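Long-range contacts in glycoside hydrolase family protein (Novosphingobium sp. PP1Y, PDB 6Q2F), which probably hydrolyses terminal alpha-L-rhamnose residues from rhamnosides as a glycoside hydrolase, and carries a bound sodium ion: residues Asp577-Gly582 with His601-Met606; Ala471-Leu476 with Tyr566-Asp571. One frame throughout, in Å; residues are numbered along the deposited sequence.

Contact 1 of 2, residues Asp577-Gly582 with His601-Met606; sequences DLKVYG and HADIPM
V580 and I604 start the pairing of two neighbouring parallel strands, a worked example of how a (beta/alpha)8 barrel is stitched together. I604 N gives its hydrogen to V580 O at 2.9 Å. G582 N then bonds to I604 O at 2.9 Å, and M606 N bonds to G582 O, closing a run of three backbone bonds in parallel register. Just before strand 604-610, a side chain takes over from the backbone: D603 OD1 accepts V580 N at 2.9 Å, on its anti side and out of the carboxylate plane. The same oxygen also receives H574 NE2, so two donors grip OD1. Apolar contact gathers round the Y581 ring. I604 lies alongside it, pointing the same way, and its CD1 stands over one face, 3.6 Å from the ring centroid. Selenomethionine M606, with CG anti to its own backbone N (chi1 -170°), brings SE within 5.2 Å of the Y581 ring centroid, an oblique Met-aromatic contact, and packs SE 4.0 Å from Y581 CB. A leucine in place of Y581 would probably leave I604 CD1 without its ring face and E127 and R674 without their shared hydroxyl partner. Y581, I604 and M606 point into the barrel, where strands 497-502 and 642-649 supply A499, L501 and A642 around them, whereas V580 faces outward onto A573 of helix 543-575.

Contact 2 of 2, residues Ala471-Leu476 with Tyr566-Asp571; sequences AVREYL and YGTVAD
A single water joins R473 to D571, donating to D571 OD2 at 2.8 Å and accepting from R473 NH2 at 2.9 Å in the plane of the guanidinium edge. It links two neighbouring outer helices of a (beta/alpha)8 barrel, 469-487 and 543-575, which run in roughly the same direction and whose axes in these segments approach to 9.2 Å, crossing at -38°. The water spans a gap between opposite charges, since R473 NH2 and D571 OD2 are 4.7 Å apart. R473 NH1 is gripped more directly, by salt bridges to E477 on its own helix and E575 on the other, so the guanidinium ties the two helices at their polar margin. The arginine chain runs out extended through chi2 and bends at chi3 (-75°), which brings NH2 near D571 CB. Away from this margin, toward the barrel, the interface is apolar. T568 divides its branches: OG1 turns back to E564 O of its own helix, while CG2, anti to the backbone N, presses on R473 CB at 3.8 Å. V472, one turn before L476, meets T568 CB and V569 CG2 with its CG1, the latter at 4.1 Å. L476 also touches L500, and V569 touches T502, of strand 497-502. L476 completes the seam by placing CD2 4.0 Å from V569 CG1 and 3.7 Å from the backbone oxygen V569 O.

The two contacts illustrate successive layers of one barrel, helix against helix outside and strand against strand within, their centres 13 Å apart. Along the chain they come in series: contact 2 ends on helix 543-575, and contact 1 opens at D577, where a Schellman motif ends that helix, and runs into strand 579-582. The layers meet at A570, whose CA packs against V580 CG2 at 3.9 Å, while H601 also lies against this helix. Strand 497-502 serves both, bonding to strand 579-582 and backing the helix pair. Sodium ligands D503 and S504 follow strand 497-502, E583 and E586 follow strand 579-582, and E644 lies on strand 642-649, which places the metal site beside this shared framework.

Contact 1 of 2, residues Asp577-Gly582 with His601-Met606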
loop_
_atom_site.group_PDB
_atom_site.type_symbol
_atom_site.label_atom_id
_atom_site.label_comp_id
_atom_site.label_asym_id
_atom_site.label_seq_id
_atom_site.Cartn_x
_atom_site.Cartn_y
_atom_site.Cartn_z
ATOM N N ASP A 577 2.218 -25.151 -7.884
ATOM C CA ASP A 577 1.160 -24.784 -8.839
ATOM C C ASP A 577 0.235 -23.699 -8.301
ATOM O O ASP A 577 -0.932 -23.632 -8.682
ATOM C CB ASP A 577 0.326 -26.002 -9.259
ATOM C CG ASP A 577 1.150 -27.071 -9.922
ATOM O OD1 ASP A 577 1.985 -26.730 -10.773
ATOM O OD2 ASP A 577 0.952 -28.255 -9.584
ATOM N N LEU A 578 0.745 -22.858 -7.415
ATOM C CA LEU A 578 -0.002 -21.738 -6.874
ATOM C C LEU A 578 0.471 -20.432 -7.513
ATOM O O LEU A 578 1.639 -20.290 -7.884
ATOM C CB LEU A 578 0.177 -21.657 -5.355
ATOM C CG LEU A 578 -0.336 -22.853 -4.531
ATOM C CD1 LEU A 578 0.168 -22.797 -3.085
ATOM C CD2 LEU A 578 -1.867 -22.856 -4.528
ATOM N N LYS A 579 -0.450 -19.474 -7.625
ATOM C CA LYS A 579 -0.102 -18.098 -7.962
ATOM C C LYS A 579 0.031 -17.272 -6.689
ATOM O O LYS A 579 -0.456 -17.649 -5.624
ATOM C CB LYS A 579 -1.154 -17.474 -8.879
ATOM C CG LYS A 579 -1.427 -18.238 -10.143
ATOM C CD LYS A 579 -2.560 -17.593 -10.943
ATOM C CE LYS A 579 -3.125 -18.549 -11.999
ATOM N NZ LYS A 579 -4.044 -19.585 -11.409
ATOM N N VAL A 580 0.706 -16.134 -6.811
ATOM C CA VAL A 580 0.920 -15.224 -5.682
ATOM C C VAL A 580 0.285 -13.878 -6.001
ATOM O O VAL A 580 0.655 -13.234 -6.994
ATOM C CB VAL A 580 2.407 -15.050 -5.363
ATOM C CG1 VAL A 580 2.595 -14.143 -4.140
ATOM C CG2 VAL A 580 3.005 -16.387 -5.127
ATOM N N TYR A 581 -0.685 -13.478 -5.177
ATOM C CA TYR A 581 -1.092 -12.084 -5.036
ATOM C C TYR A 581 -0.142 -11.408 -4.053
ATOM O O TYR A 581 0.016 -11.878 -2.921
ATOM C CB TYR A 581 -2.517 -11.980 -4.507
ATOM C CG TYR A 581 -3.595 -12.353 -5.477
ATOM C CD1 TYR A 581 -3.939 -13.672 -5.687
ATOM C CD2 TYR A 581 -4.307 -11.364 -6.155
ATOM C CE1 TYR A 581 -4.933 -14.002 -6.578
ATOM C CE2 TYR A 581 -5.311 -11.672 -7.013
ATOM C CZ TYR A 581 -5.629 -12.984 -7.231
ATOM O OH TYR A 581 -6.625 -13.276 -8.118
ATOM N N GLY A 582 0.471 -10.303 -4.460
ATOM C CA GLY A 582 1.538 -9.760 -3.633
ATOM C C GLY A 582 1.396 -8.274 -3.360
ATOM O O GLY A 582 1.586 -7.444 -4.254
ATOM N N HIS A 601 8.189 -10.371 -8.332
ATOM C CA HIS A 601 8.146 -11.823 -8.463
ATOM C C HIS A 601 6.739 -12.388 -8.377
ATOM O O HIS A 601 6.535 -13.561 -8.702
ATOM C CB HIS A 601 9.005 -12.479 -7.374
ATOM C CG HIS A 601 10.382 -11.904 -7.262
ATOM N ND1 HIS A 601 11.350 -12.103 -8.224
ATOM C CD2 HIS A 601 10.964 -11.162 -6.288
ATOM C CE1 HIS A 601 12.462 -11.496 -7.853
ATOM N NE2 HIS A 601 12.252 -10.912 -6.687
ATOM N N ALA A 602 5.782 -11.592 -7.929
ATOM C CA ALA A 602 4.436 -12.094 -7.728
ATOM C C ALA A 602 3.716 -12.195 -9.064
ATOM O O ALA A 602 4.026 -11.480 -10.017
ATOM C CB ALA A 602 3.649 -11.186 -6.779
ATOM N N ASP A 603 2.762 -13.115 -9.133
ATOM C CA ASP A 603 1.940 -13.242 -10.333
ATOM C C ASP A 603 0.987 -12.072 -10.474
ATOM O O ASP A 603 0.668 -11.651 -11.591
ATOM C CB ASP A 603 1.151 -14.542 -10.284
ATOM C CG ASP A 603 2.049 -15.742 -10.250
ATOM O OD1 ASP A 603 2.462 -16.123 -9.138
ATOM O OD2 ASP A 603 2.346 -16.272 -11.338
ATOM N N ILE A 604 0.495 -11.563 -9.347
ATOM C CA ILE A 604 -0.451 -10.458 -9.373
ATOM C C ILE A 604 -0.005 -9.402 -8.367
ATOM O O ILE A 604 -0.276 -9.526 -7.161
ATOM C CB ILE A 604 -1.875 -10.957 -9.112
ATOM C CG1 ILE A 604 -2.222 -12.043 -10.131
ATOM C CG2 ILE A 604 -2.849 -9.825 -9.253
ATOM C CD1 ILE A 604 -3.386 -12.885 -9.765
ATOM N N PRO A 605 0.710 -8.374 -8.816
ATOM C CA PRO A 605 1.033 -7.257 -7.927
ATOM C C PRO A 605 -0.245 -6.636 -7.399
ATOM O O PRO A 605 -1.239 -6.525 -8.115
ATOM C CB PRO A 605 1.804 -6.292 -8.836
ATOM C CG PRO A 605 2.353 -7.179 -9.928
ATOM C CD PRO A 605 1.261 -8.181 -10.164
HETATM N N MSE A 606 -0.226 -6.271 -6.131
HETATM C CA MSE A 606 -1.422 -5.894 -5.437
HETATM C C MSE A 606 -1.186 -4.681 -4.546
HETATM O O MSE A 606 -0.123 -4.515 -3.946
HETATM C CB MSE A 606 -1.942 -7.079 -4.584
HETATM C CG MSE A 606 -3.322 -6.828 -4.021
HETATM SE SE MSE A 606 -3.995 -8.493 -3.312
HETATM C CE MSE A 606 -5.719 -7.884 -2.597
#

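Contact 2 of 2, residues Ala471-Leu476 with Tyr566-Asp571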
loop_
_atom_site.group_PDB
_atom_site.type_symbol
_atom_site.label_atom_id
_atom_site.label_comp_id
_atom_site.label_asym_id
_atom_site.label_seq_id
_atom_site.Cartn_x
_atom_site.Cartn_y
_atom_site.Cartn_z
ATOM N N ALA A 471 15.194 -20.080 5.358
ATOM C CA ALA A 471 14.236 -20.064 6.459
ATOM C C ALA A 471 12.831 -19.775 5.934
ATOM O O ALA A 471 11.855 -20.419 6.343
ATOM C CB ALA A 471 14.646 -19.011 7.497
ATOM N N VAL A 472 12.730 -18.826 4.995
ATOM C CA VAL A 472 11.458 -18.508 4.360
ATOM C C VAL A 472 10.887 -19.741 3.674
ATOM O O VAL A 472 9.700 -20.059 3.824
ATOM C CB VAL A 472 11.633 -17.335 3.378
ATOM C CG1 VAL A 472 10.359 -17.165 2.559
ATOM C CG2 VAL A 472 11.939 -16.056 4.148
ATOM N N ARG A 473 11.732 -20.483 2.951
ATOM C CA ARG A 473 11.269 -21.667 2.233
ATOM C C ARG A 473 10.765 -22.737 3.185
ATOM O O ARG A 473 9.735 -23.371 2.930
ATOM C CB ARG A 473 12.395 -22.233 1.372
ATOM C CG ARG A 473 12.061 -23.565 0.707
ATOM C CD ARG A 473 13.210 -23.992 -0.238
ATOM N NE ARG A 473 13.222 -23.205 -1.467
ATOM C CZ ARG A 473 12.475 -23.495 -2.526
ATOM N NH1 ARG A 473 11.664 -24.550 -2.497
ATOM N NH2 ARG A 473 12.559 -22.754 -3.613
ATOM N N GLU A 474 11.499 -22.974 4.276
ATOM C CA GLU A 474 11.055 -23.947 5.267
ATOM C C GLU A 474 9.741 -23.506 5.887
ATOM O O GLU A 474 8.819 -24.308 6.045
ATOM C CB GLU A 474 12.112 -24.138 6.362
ATOM C CG GLU A 474 13.405 -24.805 5.916
ATOM C CD GLU A 474 14.424 -24.915 7.061
ATOM O OE1 GLU A 474 14.023 -24.732 8.228
ATOM O OE2 GLU A 474 15.619 -25.173 6.792
ATOM N N TYR A 475 9.639 -22.227 6.249
ATOM C CA TYR A 475 8.369 -21.714 6.749
ATOM C C TYR A 475 7.230 -22.030 5.779
ATOM O O TYR A 475 6.214 -22.609 6.166
ATOM C CB TYR A 475 8.442 -20.203 6.995
ATOM C CG TYR A 475 7.049 -19.652 7.157
ATOM C CD1 TYR A 475 6.387 -19.750 8.375
ATOM C CD2 TYR A 475 6.368 -19.094 6.076
ATOM C CE1 TYR A 475 5.111 -19.288 8.520
ATOM C CE2 TYR A 475 5.077 -18.648 6.205
ATOM C CZ TYR A 475 4.454 -18.728 7.434
ATOM O OH TYR A 475 3.172 -18.271 7.563
ATOM N N LEU A 476 7.401 -21.678 4.502
ATOM C CA LEU A 476 6.280 -21.729 3.565
ATOM C C LEU A 476 5.988 -23.151 3.099
ATOM O O LEU A 476 4.825 -23.503 2.882
ATOM C CB LEU A 476 6.543 -20.794 2.363
ATOM C CG LEU A 476 5.261 -20.434 1.577
ATOM C CD1 LEU A 476 4.244 -19.702 2.462
ATOM C CD2 LEU A 476 5.509 -19.647 0.278
ATOM N N TYR A 566 10.288 -12.427 -0.908
ATOM C CA TYR A 566 9.255 -12.434 -1.946
ATOM C C TYR A 566 9.629 -13.304 -3.148
ATOM O O TYR A 566 8.769 -13.998 -3.696
ATOM C CB TYR A 566 8.919 -10.996 -2.347
ATOM C CG TYR A 566 8.221 -10.242 -1.228
ATOM C CD1 TYR A 566 6.872 -10.451 -0.952
ATOM C CD2 TYR A 566 8.919 -9.354 -0.422
ATOM C CE1 TYR A 566 6.230 -9.766 0.083
ATOM C CE2 TYR A 566 8.284 -8.679 0.597
ATOM C CZ TYR A 566 6.934 -8.882 0.848
ATOM O OH TYR A 566 6.323 -8.215 1.859
ATOM N N GLY A 567 10.907 -13.340 -3.529
ATOM C CA GLY A 567 11.327 -14.297 -4.547
ATOM C C GLY A 567 11.097 -15.744 -4.121
ATOM O O GLY A 567 10.549 -16.556 -4.872
ATOM N N THR A 568 11.483 -16.076 -2.886
ATOM C CA THR A 568 11.296 -17.437 -2.379
ATOM C C THR A 568 9.815 -17.790 -2.265
ATOM O O THR A 568 9.400 -18.906 -2.600
ATOM C CB THR A 568 11.979 -17.576 -1.023
ATOM O OG1 THR A 568 13.315 -17.083 -1.122
ATOM C CG2 THR A 568 12.008 -19.024 -0.577
ATOM N N VAL A 569 8.998 -16.841 -1.805
ATOM C CA VAL A 569 7.566 -17.102 -1.683
ATOM C C VAL A 569 6.996 -17.466 -3.044
ATOM O O VAL A 569 6.270 -18.460 -3.192
ATOM C CB VAL A 569 6.849 -15.885 -1.076
ATOM C CG1 VAL A 569 5.370 -16.010 -1.302
ATOM C CG2 VAL A 569 7.142 -15.782 0.425
ATOM N N ALA A 570 7.379 -16.699 -4.078
ATOM C CA ALA A 570 6.874 -16.971 -5.420
ATOM C C ALA A 570 7.400 -18.299 -5.936
ATOM O O ALA A 570 6.666 -19.064 -6.563
ATOM C CB ALA A 570 7.243 -15.828 -6.381
ATOM N N ASP A 571 8.675 -18.598 -5.672
ATOM C CA ASP A 571 9.246 -19.875 -6.106
ATOM C C ASP A 571 8.495 -21.049 -5.499
ATOM O O ASP A 571 8.111 -21.992 -6.196
ATOM C CB ASP A 571 10.727 -19.949 -5.723
ATOM C CG ASP A 571 11.588 -19.013 -6.533
ATOM O OD1 ASP A 571 11.051 -18.410 -7.486
ATOM O OD2 ASP A 571 12.797 -18.894 -6.209
HETATM O O HOH W 1 13.905 -20.289 -4.107
#